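Local coordinates for protein Niban 2 (Homo sapiens, PDB 7CTP) that may take part in suppressing apoptosis and may promote melanoma cell invasion, here a large fragment with a PH domain and a long helical part, at residues 161-166 against 236-241; 6-11 against 271-276; 321-326 against 537-542; 520-525 against 530-535. All coordinates share one frame; numbering follows the deposited sequence.

Interaction 1 of 4, residues 161-166 against 236-241; sequences LWHPYA and LSNLVM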
loop_
_atom_site.group_PDB
_atom_site.type_symbol
_atom_site.label_atom_id
_atom_site.label_comp_id
_atom_site.label_asym_id
_atom_site.label_seq_id
_atom_site.Cartn_x
_atom_site.Cartn_y
_atom_site.Cartn_z
ATOM N N LEU A 161 18.166 -5.553 -2.440
ATOM C CA LEU A 161 17.017 -4.664 -2.359
ATOM C C LEU A 161 17.113 -3.632 -3.479
ATOM O O LEU A 161 18.047 -2.820 -3.494
ATOM C CB LEU A 161 16.976 -3.961 -1.003
ATOM C CG LEU A 161 16.839 -4.846 0.231
ATOM C CD1 LEU A 161 16.673 -3.960 1.465
ATOM C CD2 LEU A 161 15.673 -5.787 0.079
ATOM N N TRP A 162 16.140 -3.652 -4.391
ATOM C CA TRP A 162 16.060 -2.739 -5.522
ATOM C C TRP A 162 14.888 -1.780 -5.333
ATOM O O TRP A 162 13.847 -2.167 -4.800
ATOM C CB TRP A 162 15.883 -3.526 -6.824
ATOM C CG TRP A 162 15.589 -2.700 -8.054
ATOM C CD1 TRP A 162 16.496 -2.239 -8.971
ATOM C CD2 TRP A 162 14.305 -2.282 -8.515
ATOM N NE1 TRP A 162 15.853 -1.549 -9.970
ATOM C CE2 TRP A 162 14.504 -1.560 -9.713
ATOM C CE3 TRP A 162 13.003 -2.444 -8.032
ATOM C CZ2 TRP A 162 13.449 -1.006 -10.432
ATOM C CZ3 TRP A 162 11.954 -1.892 -8.752
ATOM C CH2 TRP A 162 12.186 -1.176 -9.931
ATOM N N HIS A 163 15.056 -0.541 -5.793
ATOM C CA HIS A 163 14.017 0.486 -5.787
ATOM C C HIS A 163 14.148 1.238 -7.103
ATOM O O HIS A 163 15.267 1.409 -7.599
ATOM C CB HIS A 163 14.204 1.424 -4.574
ATOM C CG HIS A 163 13.105 2.424 -4.358
ATOM N ND1 HIS A 163 12.947 3.546 -5.144
ATOM C CD2 HIS A 163 12.160 2.507 -3.391
ATOM C CE1 HIS A 163 11.930 4.261 -4.694
ATOM N NE2 HIS A 163 11.439 3.656 -3.625
ATOM N N PRO A 164 13.037 1.668 -7.716
ATOM C CA PRO A 164 13.169 2.318 -9.033
ATOM C C PRO A 164 13.969 3.605 -9.003
ATOM O O PRO A 164 14.569 3.963 -10.030
ATOM C CB PRO A 164 11.713 2.563 -9.465
ATOM C CG PRO A 164 10.916 2.528 -8.180
ATOM C CD PRO A 164 11.628 1.525 -7.307
ATOM N N TYR A 165 14.013 4.308 -7.852
ATOM C CA TYR A 165 14.612 5.645 -7.763
ATOM C C TYR A 165 15.650 5.784 -6.660
ATOM O O TYR A 165 16.585 6.578 -6.810
ATOM C CB TYR A 165 13.512 6.721 -7.544
ATOM C CG TYR A 165 12.331 6.589 -8.476
ATOM C CD1 TYR A 165 12.499 6.651 -9.854
ATOM C CD2 TYR A 165 11.057 6.363 -7.981
ATOM C CE1 TYR A 165 11.432 6.510 -10.705
ATOM C CE2 TYR A 165 9.971 6.223 -8.836
ATOM C CZ TYR A 165 10.180 6.292 -10.196
ATOM O OH TYR A 165 9.126 6.147 -11.066
ATOM N N ALA A 166 15.494 5.067 -5.544
ATOM C CA ALA A 166 16.385 5.213 -4.400
ATOM C C ALA A 166 17.534 4.203 -4.497
ATOM O O ALA A 166 17.594 3.383 -5.413
ATOM C CB ALA A 166 15.601 5.046 -3.102
ATOM N N LEU A 236 4.716 11.226 -3.109
ATOM C CA LEU A 236 4.992 12.455 -3.847
ATOM C C LEU A 236 6.372 12.424 -4.479
ATOM O O LEU A 236 6.562 12.913 -5.600
ATOM C CB LEU A 236 4.883 13.650 -2.913
ATOM C CG LEU A 236 3.517 14.287 -2.768
ATOM C CD1 LEU A 236 3.679 15.454 -1.801
ATOM C CD2 LEU A 236 3.036 14.753 -4.136
ATOM N N SER A 237 7.358 11.884 -3.760
ATOM C CA SER A 237 8.692 11.750 -4.334
ATOM C C SER A 237 8.678 10.810 -5.533
ATOM O O SER A 237 9.329 11.083 -6.546
ATOM C CB SER A 237 9.669 11.245 -3.277
ATOM O OG SER A 237 9.664 12.105 -2.153
ATOM N N ASN A 238 7.936 9.701 -5.434
ATOM C CA ASN A 238 7.791 8.799 -6.572
ATOM C C ASN A 238 7.130 9.508 -7.751
ATOM O O ASN A 238 7.505 9.284 -8.908
ATOM C CB ASN A 238 6.967 7.567 -6.197
ATOM C CG ASN A 238 7.634 6.677 -5.150
ATOM O OD1 ASN A 238 8.855 6.727 -4.922
ATOM N ND2 ASN A 238 6.820 5.839 -4.505
ATOM N N LEU A 239 6.106 10.323 -7.478
ATOM C CA LEU A 239 5.427 11.077 -8.533
ATOM C C LEU A 239 6.397 11.979 -9.282
ATOM O O LEU A 239 6.414 12.002 -10.522
ATOM C CB LEU A 239 4.304 11.907 -7.919
ATOM C CG LEU A 239 3.352 12.641 -8.865
ATOM C CD1 LEU A 239 2.435 11.646 -9.583
ATOM C CD2 LEU A 239 2.538 13.635 -8.057
ATOM N N VAL A 240 7.187 12.762 -8.535
ATOM C CA VAL A 240 8.169 13.659 -9.142
ATOM C C VAL A 240 9.208 12.873 -9.937
ATOM O O VAL A 240 9.530 13.231 -11.077
ATOM C CB VAL A 240 8.835 14.536 -8.066
ATOM C CG1 VAL A 240 9.985 15.355 -8.676
ATOM C CG2 VAL A 240 7.809 15.466 -7.434
ATOM N N MET A 241 9.773 11.814 -9.340
ATOM C CA MET A 241 10.808 11.045 -10.037
ATOM C C MET A 241 10.274 10.418 -11.318
ATOM O O MET A 241 10.983 10.366 -12.332
ATOM C CB MET A 241 11.386 9.957 -9.134
ATOM C CG MET A 241 12.162 10.467 -7.916
ATOM S SD MET A 241 13.581 11.512 -8.318
ATOM C CE MET A 241 14.673 10.315 -9.103
HETATM O O HOH W 1 9.674 5.601 -2.393
#

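Interaction 2 of 4, residues 6-11 against 271-276; sequences THLDDA and SDAVYH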
loop_
_atom_site.group_PDB
_atom_site.type_symbol
_atom_site.label_atom_id
_atom_site.label_comp_id
_atom_site.label_asym_id
_atom_site.label_seq_id
_atom_site.Cartn_x
_atom_site.Cartn_y
_atom_site.Cartn_z
ATOM N N THR A 6 30.173 16.030 -10.088
ATOM C CA THR A 6 30.275 16.381 -11.498
ATOM C C THR A 6 28.907 16.641 -12.109
ATOM O O THR A 6 28.695 17.671 -12.758
ATOM C CB THR A 6 30.986 15.273 -12.268
ATOM O OG1 THR A 6 32.276 15.049 -11.688
ATOM C CG2 THR A 6 31.144 15.671 -13.737
ATOM N N HIS A 7 27.963 15.723 -11.906
ATOM C CA HIS A 7 26.704 15.774 -12.631
ATOM C C HIS A 7 25.564 16.381 -11.834
ATOM O O HIS A 7 24.596 16.860 -12.440
ATOM C CB HIS A 7 26.320 14.373 -13.108
ATOM C CG HIS A 7 27.355 13.744 -13.985
ATOM N ND1 HIS A 7 27.701 14.268 -15.212
ATOM C CD2 HIS A 7 28.143 12.658 -13.801
ATOM C CE1 HIS A 7 28.648 13.523 -15.753
ATOM N NE2 HIS A 7 28.932 12.537 -14.918
ATOM N N LEU A 8 25.650 16.400 -10.510
ATOM C CA LEU A 8 24.662 17.161 -9.754
ATOM C C LEU A 8 25.312 18.385 -9.125
ATOM O O LEU A 8 25.263 18.565 -7.902
ATOM C CB LEU A 8 23.992 16.283 -8.688
ATOM C CG LEU A 8 23.188 15.113 -9.245
ATOM C CD1 LEU A 8 22.621 14.254 -8.131
ATOM C CD2 LEU A 8 22.067 15.628 -10.139
ATOM N N ASP A 9 25.907 19.247 -9.951
ATOM C CA ASP A 9 26.453 20.490 -9.431
ATOM C C ASP A 9 25.319 21.435 -9.033
ATOM O O ASP A 9 24.131 21.133 -9.186
ATOM C CB ASP A 9 27.419 21.137 -10.435
ATOM C CG ASP A 9 26.752 21.603 -11.726
ATOM O OD1 ASP A 9 25.509 21.612 -11.835
ATOM O OD2 ASP A 9 27.505 21.966 -12.659
ATOM N N ASP A 10 25.696 22.588 -8.480
ATOM C CA ASP A 10 24.689 23.503 -7.951
ATOM C C ASP A 10 23.694 23.925 -9.026
ATOM O O ASP A 10 22.491 24.020 -8.759
ATOM C CB ASP A 10 25.358 24.725 -7.330
ATOM C CG ASP A 10 25.885 24.453 -5.933
ATOM O OD1 ASP A 10 25.682 23.333 -5.422
ATOM O OD2 ASP A 10 26.497 25.369 -5.353
ATOM N N ALA A 11 24.171 24.171 -10.248
ATOM C CA ALA A 11 23.273 24.628 -11.305
ATOM C C ALA A 11 22.246 23.559 -11.640
ATOM O O ALA A 11 21.052 23.850 -11.790
ATOM C CB ALA A 11 24.068 25.012 -12.555
ATOM N N SER A 271 20.384 8.867 -9.284
ATOM C CA SER A 271 18.950 8.797 -9.004
ATOM C C SER A 271 18.680 8.887 -7.506
ATOM O O SER A 271 17.746 9.579 -7.067
ATOM C CB SER A 271 18.367 7.507 -9.569
ATOM O OG SER A 271 16.955 7.480 -9.444
ATOM N N ASP A 272 19.467 8.164 -6.703
ATOM C CA ASP A 272 19.259 8.208 -5.257
ATOM C C ASP A 272 19.465 9.610 -4.705
ATOM O O ASP A 272 18.731 10.045 -3.806
ATOM C CB ASP A 272 20.194 7.246 -4.525
ATOM C CG ASP A 272 19.992 7.319 -3.008
ATOM O OD1 ASP A 272 18.949 6.839 -2.523
ATOM O OD2 ASP A 272 20.842 7.896 -2.305
ATOM N N ALA A 273 20.485 10.317 -5.203
ATOM C CA ALA A 273 20.741 11.682 -4.754
ATOM C C ALA A 273 19.590 12.609 -5.123
ATOM O O ALA A 273 19.176 13.443 -4.309
ATOM C CB ALA A 273 22.056 12.202 -5.337
ATOM N N VAL A 274 19.054 12.469 -6.338
ATOM C CA VAL A 274 17.904 13.279 -6.732
ATOM C C VAL A 274 16.681 12.905 -5.907
ATOM O O VAL A 274 15.914 13.779 -5.481
ATOM C CB VAL A 274 17.641 13.143 -8.243
ATOM C CG1 VAL A 274 16.360 13.899 -8.638
ATOM C CG2 VAL A 274 18.839 13.680 -9.050
ATOM N N TYR A 275 16.481 11.608 -5.657
ATOM C CA TYR A 275 15.359 11.178 -4.827
ATOM C C TYR A 275 15.397 11.844 -3.453
ATOM O O TYR A 275 14.364 12.291 -2.948
ATOM C CB TYR A 275 15.361 9.650 -4.687
ATOM C CG TYR A 275 14.246 9.107 -3.806
ATOM C CD1 TYR A 275 12.959 8.908 -4.311
ATOM C CD2 TYR A 275 14.481 8.806 -2.463
ATOM C CE1 TYR A 275 11.929 8.415 -3.494
ATOM C CE2 TYR A 275 13.465 8.328 -1.641
ATOM C CZ TYR A 275 12.198 8.132 -2.154
ATOM O OH TYR A 275 11.202 7.643 -1.312
ATOM N N HIS A 276 16.582 11.924 -2.835
ATOM C CA HIS A 276 16.699 12.569 -1.522
ATOM C C HIS A 276 16.331 14.049 -1.580
ATOM O O HIS A 276 15.623 14.564 -0.702
ATOM C CB HIS A 276 18.121 12.411 -0.983
ATOM C CG HIS A 276 18.467 13.403 0.090
ATOM N ND1 HIS A 276 18.135 13.210 1.416
ATOM C CD2 HIS A 276 19.082 14.610 0.028
ATOM C CE1 HIS A 276 18.543 14.249 2.128
ATOM N NE2 HIS A 276 19.117 15.114 1.309
#

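Interaction 3 of 4, residues 321-326 against 537-542; sequences KIRAFI and EEVVLQ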
loop_
_atom_site.group_PDB
_atom_site.type_symbol
_atom_site.label_atom_id
_atom_site.label_comp_id
_atom_site.label_asym_id
_atom_site.label_seq_id
_atom_site.Cartn_x
_atom_site.Cartn_y
_atom_site.Cartn_z
ATOM N N LYS A 321 -27.111 16.708 -15.144
ATOM C CA LYS A 321 -26.684 17.319 -16.398
ATOM C C LYS A 321 -25.522 16.551 -17.016
ATOM O O LYS A 321 -25.418 16.443 -18.244
ATOM C CB LYS A 321 -26.286 18.771 -16.160
ATOM C CG LYS A 321 -27.403 19.637 -15.619
ATOM C CD LYS A 321 -28.539 19.784 -16.621
ATOM C CE LYS A 321 -29.538 20.836 -16.139
ATOM N NZ LYS A 321 -30.948 20.388 -16.317
ATOM N N ILE A 322 -24.626 16.032 -16.179
ATOM C CA ILE A 322 -23.523 15.218 -16.685
ATOM C C ILE A 322 -24.048 13.897 -17.248
ATOM O O ILE A 322 -23.622 13.449 -18.321
ATOM C CB ILE A 322 -22.486 14.997 -15.571
ATOM C CG1 ILE A 322 -21.825 16.329 -15.198
ATOM C CG2 ILE A 322 -21.451 13.956 -15.990
ATOM C CD1 ILE A 322 -20.935 16.227 -13.958
ATOM N N ARG A 323 -24.976 13.259 -16.525
ATOM C CA ARG A 323 -25.611 12.025 -16.989
ATOM C C ARG A 323 -26.218 12.205 -18.373
ATOM O O ARG A 323 -25.970 11.408 -19.287
ATOM C CB ARG A 323 -26.689 11.587 -16.000
ATOM C CG ARG A 323 -26.227 10.685 -14.895
ATOM C CD ARG A 323 -27.408 10.164 -14.094
ATOM N NE ARG A 323 -27.189 10.303 -12.655
ATOM C CZ ARG A 323 -27.796 11.200 -11.883
ATOM N NH1 ARG A 323 -28.680 12.042 -12.400
ATOM N NH2 ARG A 323 -27.526 11.245 -10.585
ATOM N N ALA A 324 -27.024 13.257 -18.540
ATOM C CA ALA A 324 -27.635 13.541 -19.836
ATOM C C ALA A 324 -26.595 13.566 -20.945
ATOM O O ALA A 324 -26.865 13.137 -22.073
ATOM C CB ALA A 324 -28.386 14.872 -19.784
ATOM N N PHE A 325 -25.387 14.032 -20.628
ATOM C CA PHE A 325 -24.335 14.220 -21.619
ATOM C C PHE A 325 -23.592 12.919 -21.921
ATOM O O PHE A 325 -23.334 12.602 -23.088
ATOM C CB PHE A 325 -23.380 15.305 -21.117
ATOM C CG PHE A 325 -22.072 15.384 -21.853
ATOM C CD1 PHE A 325 -22.023 15.792 -23.175
ATOM C CD2 PHE A 325 -20.881 15.096 -21.200
ATOM C CE1 PHE A 325 -20.812 15.879 -23.841
ATOM C CE2 PHE A 325 -19.669 15.183 -21.861
ATOM C CZ PHE A 325 -19.636 15.573 -23.183
ATOM N N ILE A 326 -23.258 12.141 -20.896
ATOM C CA ILE A 326 -22.302 11.053 -21.059
ATOM C C ILE A 326 -22.899 9.663 -20.856
ATOM O O ILE A 326 -22.276 8.678 -21.285
ATOM C CB ILE A 326 -21.088 11.249 -20.125
ATOM C CG1 ILE A 326 -19.888 10.467 -20.661
ATOM C CG2 ILE A 326 -21.420 10.759 -18.728
ATOM C CD1 ILE A 326 -19.577 10.790 -22.111
ATOM N N GLU A 537 -16.893 11.506 -12.370
ATOM C CA GLU A 537 -16.363 10.175 -12.091
ATOM C C GLU A 537 -17.358 9.331 -11.302
ATOM O O GLU A 537 -17.421 8.109 -11.484
ATOM C CB GLU A 537 -15.025 10.278 -11.359
ATOM C CG GLU A 537 -13.930 10.884 -12.226
ATOM C CD GLU A 537 -12.551 10.780 -11.612
ATOM O OE1 GLU A 537 -12.411 10.160 -10.533
ATOM O OE2 GLU A 537 -11.602 11.316 -12.231
ATOM N N GLU A 538 -18.154 9.960 -10.428
ATOM C CA GLU A 538 -19.202 9.220 -9.725
ATOM C C GLU A 538 -20.290 8.760 -10.691
ATOM O O GLU A 538 -20.851 7.670 -10.526
ATOM C CB GLU A 538 -19.816 10.078 -8.610
ATOM C CG GLU A 538 -18.889 10.338 -7.426
ATOM C CD GLU A 538 -19.531 11.212 -6.353
ATOM O OE1 GLU A 538 -18.799 11.957 -5.659
ATOM O OE2 GLU A 538 -20.770 11.157 -6.210
ATOM N N VAL A 539 -20.611 9.580 -11.696
ATOM C CA VAL A 539 -21.577 9.169 -12.716
ATOM C C VAL A 539 -21.065 7.940 -13.460
ATOM O O VAL A 539 -21.795 6.963 -13.673
ATOM C CB VAL A 539 -21.874 10.331 -13.680
ATOM C CG1 VAL A 539 -22.573 9.817 -14.952
ATOM C CG2 VAL A 539 -22.743 11.379 -12.988
ATOM N N VAL A 540 -19.785 7.957 -13.833
ATOM C CA VAL A 540 -19.193 6.812 -14.524
ATOM C C VAL A 540 -19.183 5.585 -13.619
ATOM O O VAL A 540 -19.475 4.462 -14.058
ATOM C CB VAL A 540 -17.778 7.160 -15.014
ATOM C CG1 VAL A 540 -17.107 5.922 -15.604
ATOM C CG2 VAL A 540 -17.845 8.281 -16.034
ATOM N N LEU A 541 -18.824 5.776 -12.344
ATOM C CA LEU A 541 -18.807 4.664 -11.396
ATOM C C LEU A 541 -20.158 3.970 -11.343
ATOM O O LEU A 541 -20.227 2.740 -11.237
ATOM C CB LEU A 541 -18.407 5.157 -10.000
ATOM C CG LEU A 541 -18.349 4.144 -8.847
ATOM C CD1 LEU A 541 -17.220 4.496 -7.895
ATOM C CD2 LEU A 541 -19.668 4.075 -8.076
ATOM N N GLN A 542 -21.245 4.742 -11.407
ATOM C CA GLN A 542 -22.567 4.145 -11.255
ATOM C C GLN A 542 -22.929 3.267 -12.448
ATOM O O GLN A 542 -23.764 2.366 -12.314
ATOM C CB GLN A 542 -23.619 5.230 -11.041
ATOM C CG GLN A 542 -23.633 5.793 -9.620
ATOM C CD GLN A 542 -23.806 4.719 -8.563
ATOM O OE1 GLN A 542 -24.638 3.821 -8.703
ATOM N NE2 GLN A 542 -23.024 4.810 -7.492
#

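Interaction 4 of 4, residues 520-525 against 530-535; sequences ELIFED and ILVENT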
loop_
_atom_site.group_PDB
_atom_site.type_symbol
_atom_site.label_atom_id
_atom_site.label_comp_id
_atom_site.label_asym_id
_atom_site.label_seq_id
_atom_site.Cartn_x
_atom_site.Cartn_y
_atom_site.Cartn_z
ATOM N N GLU A 520 -20.266 26.200 -14.188
ATOM C CA GLU A 520 -21.178 27.299 -13.896
ATOM C C GLU A 520 -22.408 26.862 -13.114
ATOM O O GLU A 520 -23.132 27.723 -12.606
ATOM C CB GLU A 520 -21.596 27.972 -15.206
ATOM C CG GLU A 520 -22.326 27.042 -16.159
ATOM C CD GLU A 520 -22.832 27.753 -17.399
ATOM O OE1 GLU A 520 -23.592 27.125 -18.169
ATOM O OE2 GLU A 520 -22.462 28.929 -17.603
ATOM N N LEU A 521 -22.649 25.555 -12.991
ATOM C CA LEU A 521 -23.775 25.026 -12.229
ATOM C C LEU A 521 -23.486 24.892 -10.738
ATOM O O LEU A 521 -24.412 24.605 -9.971
ATOM C CB LEU A 521 -24.170 23.653 -12.765
ATOM C CG LEU A 521 -24.460 23.533 -14.259
ATOM C CD1 LEU A 521 -24.702 22.072 -14.623
ATOM C CD2 LEU A 521 -25.654 24.402 -14.658
ATOM N N ILE A 522 -22.243 25.083 -10.314
ATOM C CA ILE A 522 -21.852 24.862 -8.926
ATOM C C ILE A 522 -21.877 26.202 -8.199
ATOM O O ILE A 522 -21.122 27.117 -8.534
ATOM C CB ILE A 522 -20.471 24.202 -8.827
ATOM C CG1 ILE A 522 -20.500 22.786 -9.420
ATOM C CG2 ILE A 522 -20.007 24.141 -7.375
ATOM C CD1 ILE A 522 -19.118 22.217 -9.656
ATOM N N PHE A 523 -22.766 26.320 -7.215
ATOM C CA PHE A 523 -22.802 27.489 -6.344
ATOM C C PHE A 523 -21.430 27.723 -5.719
ATOM O O PHE A 523 -20.822 26.795 -5.177
ATOM C CB PHE A 523 -23.866 27.261 -5.272
ATOM C CG PHE A 523 -23.961 28.360 -4.248
ATOM C CD1 PHE A 523 -23.952 29.691 -4.621
ATOM C CD2 PHE A 523 -24.103 28.043 -2.912
ATOM C CE1 PHE A 523 -24.064 30.695 -3.663
ATOM C CE2 PHE A 523 -24.217 29.036 -1.951
ATOM C CZ PHE A 523 -24.189 30.363 -2.329
ATOM N N GLU A 524 -20.944 28.966 -5.803
ATOM C CA GLU A 524 -19.545 29.244 -5.480
ATOM C C GLU A 524 -19.209 28.895 -4.033
ATOM O O GLU A 524 -18.101 28.425 -3.747
ATOM C CB GLU A 524 -19.222 30.710 -5.781
ATOM C CG GLU A 524 -17.855 31.179 -5.295
ATOM C CD GLU A 524 -17.798 32.682 -5.090
ATOM O OE1 GLU A 524 -17.037 33.140 -4.206
ATOM O OE2 GLU A 524 -18.524 33.404 -5.813
ATOM N N ASP A 525 -20.146 29.105 -3.108
ATOM C CA ASP A 525 -19.897 28.739 -1.716
ATOM C C ASP A 525 -19.800 27.231 -1.499
ATOM O O ASP A 525 -19.379 26.809 -0.416
ATOM C CB ASP A 525 -20.992 29.305 -0.811
ATOM C CG ASP A 525 -20.930 30.819 -0.688
ATOM O OD1 ASP A 525 -20.153 31.456 -1.436
ATOM O OD2 ASP A 525 -21.669 31.368 0.161
ATOM N N ILE A 530 -17.877 20.348 -4.024
ATOM C CA ILE A 530 -18.412 19.791 -5.262
ATOM C C ILE A 530 -17.435 20.115 -6.377
ATOM O O ILE A 530 -17.134 21.289 -6.618
ATOM C CB ILE A 530 -19.805 20.352 -5.595
ATOM C CG1 ILE A 530 -20.778 20.093 -4.439
ATOM C CG2 ILE A 530 -20.308 19.762 -6.918
ATOM C CD1 ILE A 530 -22.143 20.709 -4.642
ATOM N N LEU A 531 -16.952 19.078 -7.070
ATOM C CA LEU A 531 -16.067 19.239 -8.218
ATOM C C LEU A 531 -16.698 18.590 -9.442
ATOM O O LEU A 531 -17.223 17.477 -9.351
ATOM C CB LEU A 531 -14.702 18.592 -7.949
ATOM C CG LEU A 531 -13.822 19.302 -6.921
ATOM C CD1 LEU A 531 -12.615 18.446 -6.543
ATOM C CD2 LEU A 531 -13.373 20.637 -7.475
ATOM N N VAL A 532 -16.642 19.285 -10.582
ATOM C CA VAL A 532 -17.155 18.709 -11.828
ATOM C C VAL A 532 -16.533 17.343 -12.066
ATOM O O VAL A 532 -17.222 16.357 -12.361
ATOM C CB VAL A 532 -16.883 19.649 -13.014
ATOM C CG1 VAL A 532 -17.163 18.925 -14.326
ATOM C CG2 VAL A 532 -17.730 20.908 -12.914
ATOM N N GLU A 533 -15.213 17.259 -11.918
ATOM C CA GLU A 533 -14.522 16.017 -12.236
ATOM C C GLU A 533 -14.967 14.873 -11.332
ATOM O O GLU A 533 -15.231 13.764 -11.808
ATOM C CB GLU A 533 -13.020 16.222 -12.136
ATOM C CG GLU A 533 -12.246 15.041 -12.641
ATOM C CD GLU A 533 -12.179 14.950 -14.153
ATOM O OE1 GLU A 533 -12.262 16.003 -14.821
ATOM O OE2 GLU A 533 -12.021 13.817 -14.666
ATOM N N ASN A 534 -15.045 15.116 -10.017
ATOM C CA ASN A 534 -15.443 14.066 -9.084
ATOM C C ASN A 534 -16.884 13.628 -9.315
ATOM O O ASN A 534 -17.209 12.441 -9.195
ATOM C CB ASN A 534 -15.289 14.543 -7.641
ATOM C CG ASN A 534 -13.849 14.641 -7.211
ATOM O OD1 ASN A 534 -13.042 15.301 -7.863
ATOM N ND2 ASN A 534 -13.511 13.974 -6.108
ATOM N N THR A 535 -17.764 14.584 -9.598
ATOM C CA THR A 535 -19.156 14.251 -9.877
ATOM C C THR A 535 -19.261 13.419 -11.149
ATOM O O THR A 535 -19.960 12.395 -11.188
ATOM C CB THR A 535 -19.977 15.531 -9.985
ATOM O OG1 THR A 535 -19.846 16.283 -8.765
ATOM C CG2 THR A 535 -21.451 15.201 -10.214
#

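Interaction 1 of 4, residues 161-166 against 236-241
The Tyr-165 ring turns one face to Met-241 CB, which stands 3.5 Å from its centroid, 11° off the ring normal, a CH-pi contact. Met-241 CG, anti to the carbonyl carbon, runs on past Tyr-165 CG, and bends at chi2 and chi3 bring CE to 4.1 Å from Tyr-165 CB. The opposite face of the ring is taken by CB of its own neighbour, Pro-164. At its edge stands Asn-238 OD1, 3.8 Å from Tyr-165 CD2, the amide plane turned 43° from the ring. Water 1 donates to this OD1 at 2.9 Å and also lies 2.9 Å from His-163 NE2, in the imidazole plane. His-163 and Tyr-165 belong to the loop after strand 157-162 of the PH domain, which here meets helix 232-252 of the helical part. Within the loop, Tyr-165 N gives a nearly straight bond (165°) to His-163 ND1 at 3.0 Å, also in the ring plane, which fixes the imidazole against the backbone. Farther out, Asn-238 ND2 is bonded to Met-227 O, holding the amide in its rotation, and Ser-271 OG is bonded to Tyr-165 O.

Interaction 2 of 4, residues 6-11 against 271-276
Leu-8 points its isobutyl group at Ala-273 and Val-274 from the short break between helix 3-7 and helix 10-48, so the contact sets the break between two N-terminal helices against the side of the long helix 260-337. Its backbone (phi -110°, psi 58°) is the first to leave helical geometry, and Asp-9 then serves as N-cap of the following helix, OD1 accepting from Arg-12 N. The Leu-8 side chain is staggered at both bonds: CG is anti to the carbonyl carbon (chi1 -63°), and CD1 continues the chain in the extended direction, reaching toward the long helix. CD1 comes to 3.5 Å from Ala-273 CB, where the small methyl lets the leucine approach closely. The second methyl, CD2, turns to Val-274 CG2. Because that CG2 is anti to the carbonyl carbon, it faces the leucine, and the two side chains cross at about a right angle. The contact is wholly apolar, with no hydrogen bond between the segments. Ile-16 of helix 10-48 touches both Leu-8 and Val-274, and Met-241 and Leu-248 of helix 232-252 also pack on the valine. Gly-1, N-myristoylated in the natural protein, lies one short helix upstream; the lipid is absent here. Val-274 CG2 is shared by the two leucine branches, 3.9 Å from Leu-8 CD1 as from CD2.

Interaction 3 of 4, residues 321-326 against 537-542
Arg-323 meets Val-539 with its aliphatic stem rather than its flat end: CG lies 3.8 Å from Val-539 CG1, while the guanidinium is held by a salt bridge from NH2 to Glu-316. No ring or amide face enters the contact; the one aromatic ring of the two segments, that of Phe-325, is turned elsewhere and forms a cation-pi pair with Arg-517. Val-539 carries the contact, set among three side chains of helix 260-337. Its CG1 faces Arg-323 and Ile-326, with Ile-326 CG2 at 4.1 Å, and its CG2 reaches Ile-322 CG2 at 4.2 Å. Rotation to chi1 165° spreads the two methyls over this trio, CG1 anti to the backbone N and CG2 anti to the carbonyl carbon. The arrangement is a helix-helix crossing, helix 260-337 against helix 532-555, their local axes 9.9 Å apart at closest and inclined by 59°. With an alanine here both gamma methyls go, and a gap is likely to open before Ile-322 and Ile-326, leaving the Arg-323 stem without its apolar support. Tyr-536 of the second helix touches both isoleucines, and Thr-510 and Cys-511 of helix 464-511 pack beside Ile-326.

Interaction 4 of 4, residues 520-525 against 530-535
Ile-522 pushes its CD1 methyl into the bend of residues 530-532, touching backbone and side chains at once. CD1 lies 3.7 Å from Ile-530 O and 3.8 Å from Val-532 CG2. The chain reaches this far because it is nearly straight at chi2 (166°) with CG1 anti to the carbonyl carbon. Ile-530 answers from alongside: its CG2 is 3.9 Å from Ile-522 CD1, the two isoleucines running past each other in opposite directions. Val-532 comes in at a slant and offers only CG2. All three are buried, and the contact closes the end of the loop that joins helix 464-511 to helix 532-555. Leu-531 is the N-cap residue of the latter helix. Its carbonyl O takes two bonds from Thr-535: one from the backbone N at 3.0 Å, the other from OG1 at 2.9 Å, which approaches from above the carbonyl plane. An alanine in place of Ile-522 lacks CG1, CG2 and CD1, which is likely to leave a gap beside Ile-530 CG2 and Val-532 CG2. Ile-530 also packs on Ser-314 and Leu-318 of helix 260-337, while Leu-515, Phe-518 and Gln-519 touch Val-532.

How the interactions relate
Interactions 1 and 2 form one neighbourhood, touching where Ser-237 CB lies 3.6 Å from Tyr-275 CE1; interactions 3 and 4 form another, where Ile-322 CD1 lies 3.9 Å from Thr-535 CG2. Helix 260-337 runs through both, its contacts in interactions 2 and 3 lying about 45 Å apart between centres, and helix 532-555 serves interactions 3 and 4. The touching residues are mostly buried, but interaction 1 lies nearest the chain's centre, about 15 Å away against 28 to 30 Å. Its aromatic face and bridging water join the PH domain to a helix; interaction 3 is aliphatic packing of helix on helix, while interactions 2 and 4 set a break or loop residue against a helix or its start.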